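Local coordinates for protein inactive Zymogen C11 Protease (PDB 6MZO) that is the inactive zymogen of a clostripain-like cysteine protease that, once activated, probably cleaves peptide bonds as other members of the C11 peptidase family do, at residues A[39-44]-A[71-76]; A[59-64]-A[83-88]; A[158-163]-A[172-177]; A[257-262]-A[274-279]; A[268-273]-A[313-318]. All blocks are in the same frame, centred on the assembly; numbering follows the deposited sequence.

Contact 1: residues A[39-44]-A[71-76]; sequences GIERDG and DTIRQI
With chi1 of -65°, Ile-73 holds CG1 opposite its carbonyl carbon, and chi2 of -76° folds CD1 over toward the helix end, where Glu-41, its CG also opposite the carbonyl carbon (chi1 -63°), reaches out to meet it. The two side chains cross at about a right angle, and the fit is close: Glu-41 CG lies 3.4 Å from Ile-73 CG1. The extended glutamate then carries its carboxylate past the same methylene, so that Glu-41 OE1 stands 3.5 Å from Ile-73 CG1. Here the acid is used for its aliphatic stem, while its carboxylate lies toward the exposed side. On the inner side the contact becomes wholly apolar, Ile-40 CG2 meeting the tip of Ile-73 at CD1 over 3.8 Å. Just beyond, in the same last turn, Arg-42 NE and Asp-43 OD1 form a local salt bridge at 2.7 Å, and Asp-43 OD2 also accepts a hydrogen bond from Gly-200 N. The contact thus lays the last turn of helix 26-43 against strand 72-80, an outermost strand of the nine-stranded mixed sheet. Ile-40 extends the packing to Leu-68 of the adjoining strand 62-69, which pairs antiparallel with 72-80 through Lys-67 and Gln-65.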
# COMPACT_ATOMS: atom_id res chain seq x y z
N GLY A 39 3.25 -2.92 -20.73
CA GLY A 39 2.23 -3.84 -20.21
C GLY A 39 0.92 -3.69 -20.99
O GLY A 39 0.27 -4.71 -21.29
N ILE A 40 0.51 -2.45 -21.26
CA ILE A 40 -0.70 -2.32 -22.09
C ILE A 40 -0.51 -2.93 -23.43
O ILE A 40 -1.47 -3.55 -23.98
CB ILE A 40 -1.06 -0.80 -22.28
CG1 ILE A 40 -1.32 -0.18 -20.90
CG2 ILE A 40 -2.22 -0.63 -23.29
CD1 ILE A 40 -1.21 1.42 -21.08
N GLU A 41 0.66 -2.73 -24.06
CA GLU A 41 0.83 -3.28 -25.39
C GLU A 41 0.83 -4.83 -25.37
O GLU A 41 0.46 -5.47 -26.36
CB GLU A 41 2.14 -2.79 -26.05
CG GLU A 41 2.20 -1.29 -26.27
CD GLU A 41 3.57 -0.87 -26.84
OE1 GLU A 41 4.30 -0.09 -26.16
OE2 GLU A 41 3.89 -1.36 -27.93
N ARG A 42 1.29 -5.40 -24.25
CA ARG A 42 1.35 -6.86 -24.10
C ARG A 42 -0.01 -7.46 -23.83
O ARG A 42 -0.30 -8.51 -24.38
CB ARG A 42 2.28 -7.26 -22.92
CG ARG A 42 2.51 -8.77 -22.92
CD ARG A 42 3.20 -9.14 -21.61
NE ARG A 42 2.18 -9.24 -20.56
CZ ARG A 42 2.29 -9.95 -19.43
NH1 ARG A 42 3.39 -10.72 -19.18
NH2 ARG A 42 1.28 -9.95 -18.58
N ASP A 43 -0.89 -6.74 -23.11
CA ASP A 43 -2.11 -7.40 -22.59
C ASP A 43 -3.41 -6.88 -23.19
O ASP A 43 -4.42 -7.61 -23.22
CB ASP A 43 -2.23 -7.18 -21.11
CG ASP A 43 -1.18 -7.97 -20.28
OD1 ASP A 43 -0.46 -8.81 -20.86
OD2 ASP A 43 -1.16 -7.69 -19.09
N GLY A 44 -3.36 -5.63 -23.60
CA GLY A 44 -4.67 -4.95 -23.85
C GLY A 44 -5.42 -4.67 -22.57
O GLY A 44 -4.96 -5.00 -21.46
N ASP A 71 -1.43 -0.88 -33.54
CA ASP A 71 -0.45 -1.70 -32.82
C ASP A 71 0.34 -0.91 -31.80
O ASP A 71 1.35 -1.39 -31.32
CB ASP A 71 0.54 -2.43 -33.76
CG ASP A 71 -0.15 -3.23 -34.87
OD1 ASP A 71 -1.09 -3.97 -34.61
OD2 ASP A 71 0.31 -3.16 -36.02
N THR A 72 -0.11 0.27 -31.41
CA THR A 72 0.73 1.07 -30.57
C THR A 72 0.04 1.86 -29.49
O THR A 72 -1.13 1.90 -29.42
CB THR A 72 1.53 2.01 -31.51
OG1 THR A 72 2.57 2.65 -30.79
CG2 THR A 72 0.63 3.06 -32.10
N ILE A 73 0.80 2.47 -28.63
CA ILE A 73 0.28 3.27 -27.52
C ILE A 73 0.02 4.68 -28.04
O ILE A 73 0.86 5.22 -28.75
CB ILE A 73 1.29 3.39 -26.35
CG1 ILE A 73 1.56 2.05 -25.71
CG2 ILE A 73 0.75 4.34 -25.25
CD1 ILE A 73 0.42 1.56 -24.81
N ARG A 74 -1.10 5.26 -27.62
CA ARG A 74 -1.42 6.71 -27.82
C ARG A 74 -1.53 7.34 -26.46
O ARG A 74 -2.28 6.88 -25.59
CB ARG A 74 -2.73 6.85 -28.64
CG ARG A 74 -3.42 8.25 -28.67
CD ARG A 74 -2.76 9.22 -29.60
NE ARG A 74 -2.67 8.78 -30.99
CZ ARG A 74 -1.98 9.45 -31.92
NH1 ARG A 74 -1.36 10.58 -31.61
NH2 ARG A 74 -1.90 8.95 -33.15
N GLN A 75 -0.72 8.36 -26.22
CA GLN A 75 -0.88 9.14 -25.01
C GLN A 75 -1.74 10.36 -25.27
O GLN A 75 -1.52 11.08 -26.25
CB GLN A 75 0.49 9.52 -24.47
CG GLN A 75 0.48 10.38 -23.24
CD GLN A 75 1.82 10.33 -22.44
OE1 GLN A 75 2.55 9.31 -22.43
NE2 GLN A 75 2.12 11.43 -21.76
N ILE A 76 -2.77 10.57 -24.46
CA ILE A 76 -3.65 11.72 -24.66
C ILE A 76 -3.55 12.58 -23.43
O ILE A 76 -4.18 12.21 -22.40
CB ILE A 76 -5.14 11.29 -24.90
CG1 ILE A 76 -5.29 10.45 -26.19
CG2 ILE A 76 -6.10 12.47 -25.00
CD1 ILE A 76 -6.58 9.69 -26.26

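Contact 2: residues A[59-64]-A[83-88]; sequences EAPQLF and SNQNSA
Gln-85 packs against Pro-61 where the loop following strand 72-80 doubles back to the root of the antiparallel hairpin formed by strands 62-69 and 72-80. Its CB comes 4.4 Å from Pro-61 CG, a loose apolar approach. From there the chain runs extended, CG opposite the backbone N (chi1 -179°), and slides past the pyrrolidine ring in the opposing direction. Gln-85 CG stands off, 5.0 Å from Pro-61 CG, and Gln-85 CD returns to 4.5 Å from Pro-61 CB. At the tip OE1 makes the close contact, 3.3 Å from Pro-61 CB and 3.9 Å from Pro-61 CG. This oxygen is not left to the proline carbons, for it is hydrogen-bonded to Tyr-53 OH. Tyr-53 belongs to strand 49-54, so one residue of the sheet bonds the amide oxygen and also packs on the proline. Farther back, the backbone of Ser-83 brushes the proline, its CA 4.2 Å from Pro-61 CD. The loop beyond Gln-85 is shaped by further polar links: Ser-87 OG bonds to Asp-55 OD2, and Asn-86 forms an Asx turn leading toward helix 90-103. In that turn Asn-86 OD1 accepts from Ala-88 N at 3.0 Å, the donor standing 58° above the carbonyl plane.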
# COMPACT_ATOMS: atom_id res chain seq x y z
N GLU A 59 8.63 19.34 -14.66
CA GLU A 59 7.51 19.06 -15.51
C GLU A 59 6.29 19.56 -14.75
O GLU A 59 6.25 19.45 -13.51
CB GLU A 59 7.42 17.55 -15.80
CG GLU A 59 6.71 17.15 -17.04
CD GLU A 59 6.65 15.63 -17.17
OE1 GLU A 59 7.63 15.04 -17.69
OE2 GLU A 59 5.64 15.05 -16.73
N ALA A 60 5.30 20.08 -15.46
CA ALA A 60 4.02 20.43 -14.84
C ALA A 60 3.25 19.14 -14.49
O ALA A 60 3.42 18.13 -15.20
CB ALA A 60 3.19 21.30 -15.74
N PRO A 61 2.40 19.18 -13.45
CA PRO A 61 1.51 18.04 -13.17
C PRO A 61 0.51 17.86 -14.30
O PRO A 61 -0.01 18.86 -14.85
CB PRO A 61 0.79 18.44 -11.88
CG PRO A 61 1.66 19.56 -11.27
CD PRO A 61 2.22 20.28 -12.47
N GLN A 62 0.22 16.61 -14.63
CA GLN A 62 -0.66 16.37 -15.77
C GLN A 62 -1.43 15.08 -15.59
O GLN A 62 -0.91 14.13 -14.97
CB GLN A 62 0.14 16.33 -17.04
CG GLN A 62 1.38 15.54 -17.02
CD GLN A 62 2.04 15.50 -18.39
OE1 GLN A 62 1.86 16.40 -19.21
NE2 GLN A 62 2.79 14.43 -18.66
N LEU A 63 -2.66 15.09 -16.13
CA LEU A 63 -3.52 13.91 -16.17
C LEU A 63 -3.61 13.48 -17.62
O LEU A 63 -3.94 14.32 -18.49
CB LEU A 63 -4.90 14.27 -15.58
CG LEU A 63 -5.98 13.20 -15.62
CD1 LEU A 63 -5.58 12.04 -14.71
CD2 LEU A 63 -7.30 13.83 -15.17
N PHE A 64 -3.30 12.21 -17.92
CA PHE A 64 -3.35 11.80 -19.33
C PHE A 64 -3.86 10.37 -19.40
O PHE A 64 -3.75 9.60 -18.47
CB PHE A 64 -1.97 11.91 -20.03
CG PHE A 64 -0.80 11.21 -19.28
CD1 PHE A 64 -0.10 11.90 -18.31
CD2 PHE A 64 -0.41 9.91 -19.64
CE1 PHE A 64 1.02 11.31 -17.64
CE2 PHE A 64 0.69 9.29 -19.00
CZ PHE A 64 1.41 10.01 -18.01
N SER A 83 1.54 24.88 -11.67
CA SER A 83 2.60 24.18 -10.94
C SER A 83 2.45 24.38 -9.43
O SER A 83 3.13 23.71 -8.64
CB SER A 83 3.99 24.61 -11.40
OG SER A 83 4.98 23.97 -10.60
N ASN A 84 1.53 25.25 -9.00
CA ASN A 84 1.23 25.35 -7.56
C ASN A 84 0.28 24.26 -7.07
O ASN A 84 -0.13 24.26 -5.91
CB ASN A 84 0.64 26.71 -7.21
CG ASN A 84 -0.70 26.94 -7.85
OD1 ASN A 84 -1.07 26.24 -8.78
ND2 ASN A 84 -1.39 28.00 -7.43
N GLN A 85 -0.08 23.34 -7.96
CA GLN A 85 -0.86 22.23 -7.56
C GLN A 85 0.07 21.34 -6.76
O GLN A 85 1.12 20.91 -7.25
CB GLN A 85 -1.44 21.51 -8.77
CG GLN A 85 -2.29 20.34 -8.33
CD GLN A 85 -2.81 19.47 -9.46
OE1 GLN A 85 -2.04 18.80 -10.13
NE2 GLN A 85 -4.12 19.46 -9.64
N ASN A 86 -0.30 21.08 -5.51
CA ASN A 86 0.49 20.17 -4.68
C ASN A 86 0.03 18.73 -4.81
O ASN A 86 -1.04 18.36 -4.33
CB ASN A 86 0.40 20.59 -3.22
CG ASN A 86 1.21 19.70 -2.31
OD1 ASN A 86 1.99 18.86 -2.75
ND2 ASN A 86 1.05 19.92 -1.00
N SER A 87 0.85 17.91 -5.46
CA SER A 87 0.41 16.55 -5.72
C SER A 87 0.46 15.68 -4.46
O SER A 87 -0.17 14.64 -4.44
CB SER A 87 1.27 15.93 -6.82
OG SER A 87 2.61 15.75 -6.37
N ALA A 88 1.14 16.11 -3.41
CA ALA A 88 1.16 15.27 -2.19
C ALA A 88 -0.01 15.58 -1.25
O ALA A 88 -0.02 15.21 -0.08
CB ALA A 88 2.49 15.42 -1.46

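Contact 3: residues A[158-163]-A[172-177]; sequences ILFDAC and YAFRGC
A beta-alpha-beta unit, made of strand 155-162, helix 168-173 and strand 178-183, is closed internally by the meeting of Phe-160 and Ile-158 with Phe-174 and Cys-177. The two phenylalanines form a T-shaped (edge-to-face) pair, centroids 5.4 Å apart and planes at 69°. Phe-160 supplies the edge: its CZ stands above the centre of the Phe-174 ring, 4.1 Å from Phe-174 CE1. Ile-158 CG2 covers one face of the Phe-160 ring, while the other branch of that isoleucine ends in CD1, set 4.0 Å from Phe-174 CD2 and equally 4.0 Å from Cys-177 SG. The thiol is brought there by a chi1 of 65°, with SG lying between the backbone N and the carbonyl carbon. Replacing Phe-174 with an alanine would probably open a gap between strand and crossover, leaving the edge of Phe-160 without its aromatic face. Nearby, Arg-175 N and NH1 grip Tyr-172 O from opposite faces of its plane, the NH1 bond being 2.8 Å long. All four side chains that touch are buried. Around them, Leu-146 and Ala-147 of helix 143-150 cover Phe-174, and Ile-181 of strand 178-183 touches Phe-174, Ile-158 and Phe-160.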
# COMPACT_ATOMS: atom_id res chain seq x y z
N ILE A 158 -7.26 -1.02 -4.05
CA ILE A 158 -6.24 0.03 -4.03
C ILE A 158 -4.93 -0.71 -3.98
O ILE A 158 -4.75 -1.61 -3.11
CB ILE A 158 -6.34 1.00 -2.81
CG1 ILE A 158 -7.67 1.78 -2.84
CG2 ILE A 158 -5.11 1.93 -2.81
CD1 ILE A 158 -8.00 2.53 -1.46
N LEU A 159 -4.04 -0.38 -4.92
CA LEU A 159 -2.68 -0.95 -4.97
C LEU A 159 -1.74 0.12 -4.44
O LEU A 159 -1.61 1.18 -5.04
CB LEU A 159 -2.35 -1.34 -6.40
CG LEU A 159 -1.03 -2.09 -6.68
CD1 LEU A 159 -0.99 -2.49 -8.18
CD2 LEU A 159 0.19 -1.28 -6.43
N PHE A 160 -1.13 -0.17 -3.27
CA PHE A 160 -0.16 0.80 -2.72
C PHE A 160 1.23 0.45 -3.20
O PHE A 160 1.84 -0.52 -2.71
CB PHE A 160 -0.20 0.76 -1.18
CG PHE A 160 -1.44 1.37 -0.58
CD1 PHE A 160 -1.63 2.75 -0.61
CD2 PHE A 160 -2.38 0.56 0.06
CE1 PHE A 160 -2.74 3.31 -0.04
CE2 PHE A 160 -3.53 1.16 0.67
CZ PHE A 160 -3.67 2.52 0.60
N ASP A 161 1.75 1.19 -4.16
CA ASP A 161 3.11 0.98 -4.60
C ASP A 161 3.96 1.91 -3.76
O ASP A 161 4.30 3.02 -4.16
CB ASP A 161 3.22 1.21 -6.16
CG ASP A 161 4.57 0.74 -6.70
OD1 ASP A 161 5.56 0.63 -5.92
OD2 ASP A 161 4.71 0.61 -7.90
N ALA A 162 4.27 1.42 -2.54
CA ALA A 162 4.76 2.29 -1.46
C ALA A 162 5.32 1.36 -0.39
O ALA A 162 5.08 0.16 -0.44
CB ALA A 162 3.61 3.15 -0.87
N CYS A 163 6.11 1.94 0.49
CA CYS A 163 6.59 1.11 1.59
C CYS A 163 5.61 0.97 2.73
O CYS A 163 4.93 1.92 3.16
CB CYS A 163 7.91 1.68 2.15
SG CYS A 163 9.19 1.87 0.88
N TYR A 172 -7.16 -1.77 7.87
CA TYR A 172 -8.37 -1.47 8.61
C TYR A 172 -8.91 -0.10 8.20
O TYR A 172 -10.15 0.09 7.97
CB TYR A 172 -8.11 -1.49 10.12
CG TYR A 172 -9.35 -1.40 10.96
CD1 TYR A 172 -10.26 -2.45 10.98
CD2 TYR A 172 -9.55 -0.34 11.81
CE1 TYR A 172 -11.38 -2.40 11.84
CE2 TYR A 172 -10.72 -0.24 12.68
CZ TYR A 172 -11.58 -1.33 12.67
OH TYR A 172 -12.64 -1.23 13.49
N ALA A 173 -8.00 0.87 8.09
CA ALA A 173 -8.45 2.27 7.79
C ALA A 173 -9.14 2.36 6.43
O ALA A 173 -10.06 3.22 6.28
CB ALA A 173 -7.27 3.24 7.81
N PHE A 174 -8.68 1.56 5.48
CA PHE A 174 -9.24 1.64 4.11
C PHE A 174 -10.29 0.62 3.83
O PHE A 174 -10.70 0.48 2.65
CB PHE A 174 -8.11 1.56 3.05
CG PHE A 174 -7.22 2.79 3.07
CD1 PHE A 174 -6.12 2.86 3.95
CD2 PHE A 174 -7.52 3.88 2.29
CE1 PHE A 174 -5.33 4.00 4.02
CE2 PHE A 174 -6.75 5.04 2.35
CZ PHE A 174 -5.65 5.10 3.24
N ARG A 175 -10.76 -0.11 4.84
CA ARG A 175 -11.67 -1.26 4.59
C ARG A 175 -12.99 -0.83 3.96
O ARG A 175 -13.62 -1.65 3.29
CB ARG A 175 -11.96 -2.02 5.90
CG ARG A 175 -12.79 -1.23 6.91
CD ARG A 175 -12.72 -1.99 8.26
NE ARG A 175 -13.64 -1.47 9.23
CZ ARG A 175 -13.49 -0.30 9.87
NH1 ARG A 175 -12.43 0.44 9.60
NH2 ARG A 175 -14.40 0.17 10.73
N GLY A 176 -13.39 0.39 4.23
CA GLY A 176 -14.66 0.88 3.71
C GLY A 176 -14.63 1.41 2.29
O GLY A 176 -15.74 1.52 1.68
N CYS A 177 -13.45 1.74 1.73
CA CYS A 177 -13.46 2.33 0.40
C CYS A 177 -12.81 1.47 -0.68
O CYS A 177 -12.71 1.91 -1.84
CB CYS A 177 -12.81 3.70 0.42
SG CYS A 177 -11.08 3.57 0.81

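Contact 4: residues A[257-262]-A[274-279]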
# COMPACT_ATOMS: atom_id res chain seq x y z
N VAL A 257 6.79 -6.59 26.16
CA VAL A 257 7.13 -7.40 25.00
C VAL A 257 8.51 -7.02 24.47
O VAL A 257 8.73 -5.86 24.13
CB VAL A 257 6.13 -7.21 23.86
CG1 VAL A 257 6.59 -7.96 22.60
CG2 VAL A 257 4.69 -7.54 24.33
N PRO A 258 9.42 -7.99 24.35
CA PRO A 258 10.78 -7.64 23.92
C PRO A 258 10.94 -7.60 22.39
O PRO A 258 10.98 -8.63 21.70
CB PRO A 258 11.64 -8.76 24.53
CG PRO A 258 10.76 -9.98 24.48
CD PRO A 258 9.28 -9.45 24.61
N VAL A 259 11.07 -6.39 21.84
CA VAL A 259 11.14 -6.29 20.38
C VAL A 259 12.39 -6.93 19.79
O VAL A 259 12.42 -7.23 18.62
CB VAL A 259 11.09 -4.85 19.87
CG1 VAL A 259 9.75 -4.24 20.22
CG2 VAL A 259 12.27 -4.05 20.43
N SER A 260 13.42 -7.10 20.61
CA SER A 260 14.66 -7.69 20.14
C SER A 260 14.47 -9.15 19.71
O SER A 260 15.30 -9.71 18.98
CB SER A 260 15.70 -7.59 21.23
OG SER A 260 15.31 -8.40 22.33
N GLU A 261 13.33 -9.72 20.12
CA GLU A 261 12.96 -11.10 19.80
C GLU A 261 12.03 -11.17 18.58
O GLU A 261 11.75 -12.27 18.11
CB GLU A 261 12.22 -11.76 20.97
CG GLU A 261 13.02 -11.81 22.25
CD GLU A 261 14.29 -12.54 22.04
OE1 GLU A 261 14.22 -13.72 21.66
OE2 GLU A 261 15.35 -11.91 22.21
N LEU A 262 11.53 -10.02 18.12
CA LEU A 262 10.48 -10.03 17.10
C LEU A 262 11.01 -9.97 15.69
O LEU A 262 12.06 -9.39 15.44
CB LEU A 262 9.53 -8.83 17.26
CG LEU A 262 8.66 -8.82 18.51
CD1 LEU A 262 7.84 -7.49 18.56
CD2 LEU A 262 7.74 -10.04 18.48
N ALA A 274 9.59 0.70 14.31
CA ALA A 274 8.19 0.81 14.66
C ALA A 274 7.43 -0.47 14.30
O ALA A 274 6.56 -0.90 15.08
CB ALA A 274 7.58 2.02 13.91
N LEU A 275 7.74 -1.03 13.13
CA LEU A 275 6.85 -2.09 12.62
C LEU A 275 7.50 -3.45 12.60
O LEU A 275 8.65 -3.61 12.11
CB LEU A 275 6.36 -1.76 11.20
CG LEU A 275 5.89 -0.37 10.96
CD1 LEU A 275 5.42 -0.25 9.46
CD2 LEU A 275 4.68 -0.06 11.83
N TYR A 276 6.78 -4.43 13.10
CA TYR A 276 7.21 -5.81 13.17
C TYR A 276 6.14 -6.73 12.59
O TYR A 276 5.10 -6.29 12.27
CB TYR A 276 7.45 -6.18 14.62
CG TYR A 276 8.63 -5.48 15.22
CD1 TYR A 276 8.51 -4.25 15.80
CD2 TYR A 276 9.86 -6.04 15.18
CE1 TYR A 276 9.59 -3.61 16.34
CE2 TYR A 276 10.94 -5.40 15.71
CZ TYR A 276 10.80 -4.19 16.29
OH TYR A 276 11.89 -3.57 16.81
N ASP A 277 6.42 -8.02 12.45
CA ASP A 277 5.43 -8.93 11.92
C ASP A 277 4.24 -9.02 12.87
O ASP A 277 4.40 -9.21 14.02
CB ASP A 277 5.99 -10.32 11.66
CG ASP A 277 4.94 -11.27 11.15
OD1 ASP A 277 4.54 -11.10 10.03
OD2 ASP A 277 4.51 -12.14 11.88
N PHE A 278 3.05 -8.91 12.31
CA PHE A 278 1.83 -8.92 13.07
C PHE A 278 1.58 -10.18 13.90
O PHE A 278 1.33 -10.13 15.05
CB PHE A 278 0.69 -8.62 12.10
CG PHE A 278 -0.63 -8.33 12.73
CD1 PHE A 278 -0.75 -7.84 13.99
CD2 PHE A 278 -1.75 -8.51 12.01
CE1 PHE A 278 -1.97 -7.54 14.51
CE2 PHE A 278 -2.98 -8.23 12.51
CZ PHE A 278 -3.09 -7.74 13.77
N ASP A 279 1.69 -11.33 13.26
CA ASP A 279 1.46 -12.59 13.92
C ASP A 279 2.47 -12.80 15.03
O ASP A 279 2.12 -13.18 16.09
CB ASP A 279 1.48 -13.74 12.89
CG ASP A 279 1.24 -15.10 13.51
OD1 ASP A 279 2.06 -15.57 14.24
OD2 ASP A 279 0.23 -15.70 13.19
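The backbones of Leu-262 and Tyr-276 run close, their CA atoms 6.6 Å apart, where the 3-10 turn of residues 259-261 faces the short strand 275-277 just before it passes into helix 278-283. Tyr-276 carries the contact from its side, reaching over to the turn with CG opposite its carbonyl carbon (chi1 -68°). Leu-262 and Val-259, the one following and the other opening the 3-10 turn, both point at it. Leu-262 crosses the ring at about a right angle. Its CB presses on one flank, 3.5 Å from Tyr-276 CD2, and the extended chain beyond lays CD1 over a ring face in a CH-pi contact, 4.3 Å from the Tyr-276 centroid and 23° off the ring normal. Val-259 takes the phenol end: its CB lies 3.4 Å from Tyr-276 OH, so the hydroxyl here meets carbon in a van der Waals contact. Beside it, Val-259 CG1 is 3.9 Å from Tyr-276 CE1. The backbone of Tyr-276 pairs with Ile-333 of strand 332-334, and Val-335 also touches the side chain. One residue on, Asp-277 is the N-cap of helix 278-283, with OD2 accepting from Asp-280 N and OD1 bonded to Ser-329 OG, which secures the point where strand turns into helix. In the turn itself Val-259 O accepts the i+3 bond from Leu-262 N, and the same oxygen lies 3.7 Å from Tyr-276 CE2.

Contact 5: residues A[268-273]-A[313-318]; sequences LTPNYH and YAYPYP
The carbonyl O of Tyr-315, whose side chain meets Pro-270 and the backbone of Leu-268, takes a hydrogen bond from Ser-321 OG and so ties its loop to the strand that follows. The first torsion of Tyr-315 (chi1 176°) swings the ring away from its own backbone N and out toward residues 268-273. Pro-270 and Leu-268 O lie on one side of the ring plane. There the phenol end meets Pro-270 crosswise, at about a right angle: Pro-270 CD is 3.6 Å from Tyr-315 CZ, and Pro-270 CG approaches Tyr-315 OH to 3.4 Å. Nearer the root, Leu-268 O lies 3.7 Å from Tyr-315 CB and 3.9 Å from Tyr-315 CD1, a plain contact of a carbonyl with carbon. The other face is covered by Pro-316, which follows a cis peptide bond and sets its CB 3.6 Å above the centre of the Tyr-315 ring. The aromatic plate is therefore held between its own neighbour and a proline of the other loop. With an alanine in place of Tyr-315, Pro-270 and Pro-316 would probably lose the ring that separates them, opening a gap between the two loops. Polar links flank the pair, since Tyr-313 OH bonds to Met-265 O and Glu-187 OE1 receives Ala-314 N. The contact is one between two surface loops, one leading to strand 275-277 and the other joining strands 310-313 and 321-324 of an antiparallel hairpin, and the ring of Tyr-315 lying on Pro-316 is the familiar arrangement of an aromatic residue before a cis-proline.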
# COMPACT_ATOMS: atom_id res chain seq x y z
N LEU A 268 14.14 1.51 8.90
CA LEU A 268 14.54 2.82 8.39
C LEU A 268 15.70 3.37 9.21
O LEU A 268 16.45 4.24 8.74
CB LEU A 268 13.36 3.80 8.43
CG LEU A 268 12.14 3.42 7.59
CD1 LEU A 268 10.88 4.05 8.16
CD2 LEU A 268 12.34 3.82 6.14
N THR A 269 15.85 2.87 10.43
CA THR A 269 16.92 3.30 11.32
C THR A 269 17.50 2.06 12.01
O THR A 269 16.86 0.99 12.06
CB THR A 269 16.40 4.30 12.39
OG1 THR A 269 15.44 3.65 13.23
CG2 THR A 269 15.76 5.50 11.75
N PRO A 270 18.72 2.17 12.48
CA PRO A 270 19.37 1.00 13.06
C PRO A 270 19.01 0.71 14.52
O PRO A 270 19.25 -0.41 14.92
CB PRO A 270 20.85 1.35 12.95
CG PRO A 270 20.88 2.86 13.03
CD PRO A 270 19.69 3.25 12.20
N ASN A 271 18.46 1.64 15.28
CA ASN A 271 18.25 1.38 16.72
C ASN A 271 16.82 1.08 17.18
O ASN A 271 16.61 0.19 18.02
CB ASN A 271 18.75 2.57 17.50
CG ASN A 271 20.23 2.64 17.48
OD1 ASN A 271 20.87 1.73 17.99
ND2 ASN A 271 20.80 3.69 16.87
N TYR A 272 15.87 1.89 16.77
CA TYR A 272 14.47 1.62 17.13
C TYR A 272 13.70 1.38 15.83
O TYR A 272 13.98 2.05 14.82
CB TYR A 272 13.83 2.77 17.92
CG TYR A 272 14.42 2.88 19.30
CD1 TYR A 272 14.02 2.00 20.32
CD2 TYR A 272 15.36 3.81 19.58
CE1 TYR A 272 14.56 2.07 21.57
CE2 TYR A 272 15.92 3.88 20.80
CZ TYR A 272 15.50 3.03 21.80
OH TYR A 272 16.09 3.16 23.04
N HIS A 273 12.80 0.41 15.85
CA HIS A 273 11.93 0.14 14.69
C HIS A 273 10.50 0.25 15.17
O HIS A 273 10.23 -0.12 16.32
CB HIS A 273 12.18 -1.28 14.09
CG HIS A 273 13.63 -1.65 14.06
ND1 HIS A 273 14.56 -0.92 13.34
CD2 HIS A 273 14.34 -2.61 14.70
CE1 HIS A 273 15.77 -1.40 13.56
NE2 HIS A 273 15.67 -2.44 14.37
N TYR A 313 16.08 -3.22 2.17
CA TYR A 313 15.87 -1.91 2.79
C TYR A 313 16.83 -0.87 2.23
O TYR A 313 17.98 -1.18 1.88
CB TYR A 313 16.04 -1.97 4.33
CG TYR A 313 15.05 -2.93 4.93
CD1 TYR A 313 13.77 -2.50 5.25
CD2 TYR A 313 15.38 -4.29 5.09
CE1 TYR A 313 12.82 -3.36 5.77
CE2 TYR A 313 14.41 -5.19 5.59
CZ TYR A 313 13.14 -4.72 5.90
OH TYR A 313 12.20 -5.62 6.41
N ALA A 314 16.38 0.38 2.20
CA ALA A 314 17.25 1.47 1.71
C ALA A 314 18.38 1.80 2.67
O ALA A 314 19.50 2.15 2.27
CB ALA A 314 16.43 2.70 1.43
N TYR A 315 18.09 1.71 3.96
CA TYR A 315 19.11 2.02 4.95
C TYR A 315 20.13 0.90 5.03
O TYR A 315 19.74 -0.24 5.18
CB TYR A 315 18.48 2.24 6.34
CG TYR A 315 19.57 2.46 7.38
CD1 TYR A 315 20.10 3.71 7.57
CD2 TYR A 315 20.07 1.39 8.13
CE1 TYR A 315 21.12 3.92 8.49
CE2 TYR A 315 21.09 1.59 9.05
CZ TYR A 315 21.60 2.85 9.23
OH TYR A 315 22.62 3.06 10.14
N PRO A 316 21.43 1.22 5.02
CA PRO A 316 22.04 2.55 4.92
C PRO A 316 22.43 2.88 3.50
O PRO A 316 22.95 2.01 2.80
CB PRO A 316 23.28 2.46 5.84
CG PRO A 316 23.71 1.04 5.78
CD PRO A 316 22.42 0.21 5.45
N TYR A 317 22.15 4.11 3.08
CA TYR A 317 22.54 4.60 1.77
C TYR A 317 24.07 4.54 1.69
O TYR A 317 24.75 4.61 2.71
CB TYR A 317 22.04 6.03 1.53
N PRO A 318 24.59 4.34 0.48
CA PRO A 318 23.73 3.99 -0.65
C PRO A 318 23.67 2.48 -0.90
O PRO A 318 23.07 2.05 -1.88
CB PRO A 318 24.38 4.74 -1.82
CG PRO A 318 25.28 5.74 -1.16
CD PRO A 318 25.81 5.00 0.02

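How the contacts relate
From the N terminus, contact 1 closes a loop from the end of helix 26-43 to strand 72-80, and contact 2 opens within it and closes beyond it, so the two cross. They meet where Gln-75 and Ile-76 pack on Phe-64 across adjacent strands. Contact 3 follows in series, a short closure within a beta-alpha-beta unit of the same nine-stranded sheet, about 22 Å from contact 2 between centres. Contacts 4 and 5 come last and cross as well, their segments adjoining at residues 273 and 274. Together they tie the long loop after helix 251-255 to strand 275-277 and to the 310-324 hairpin, on the side of the chain's centre opposite, for contact 4, to contacts 1 and 2.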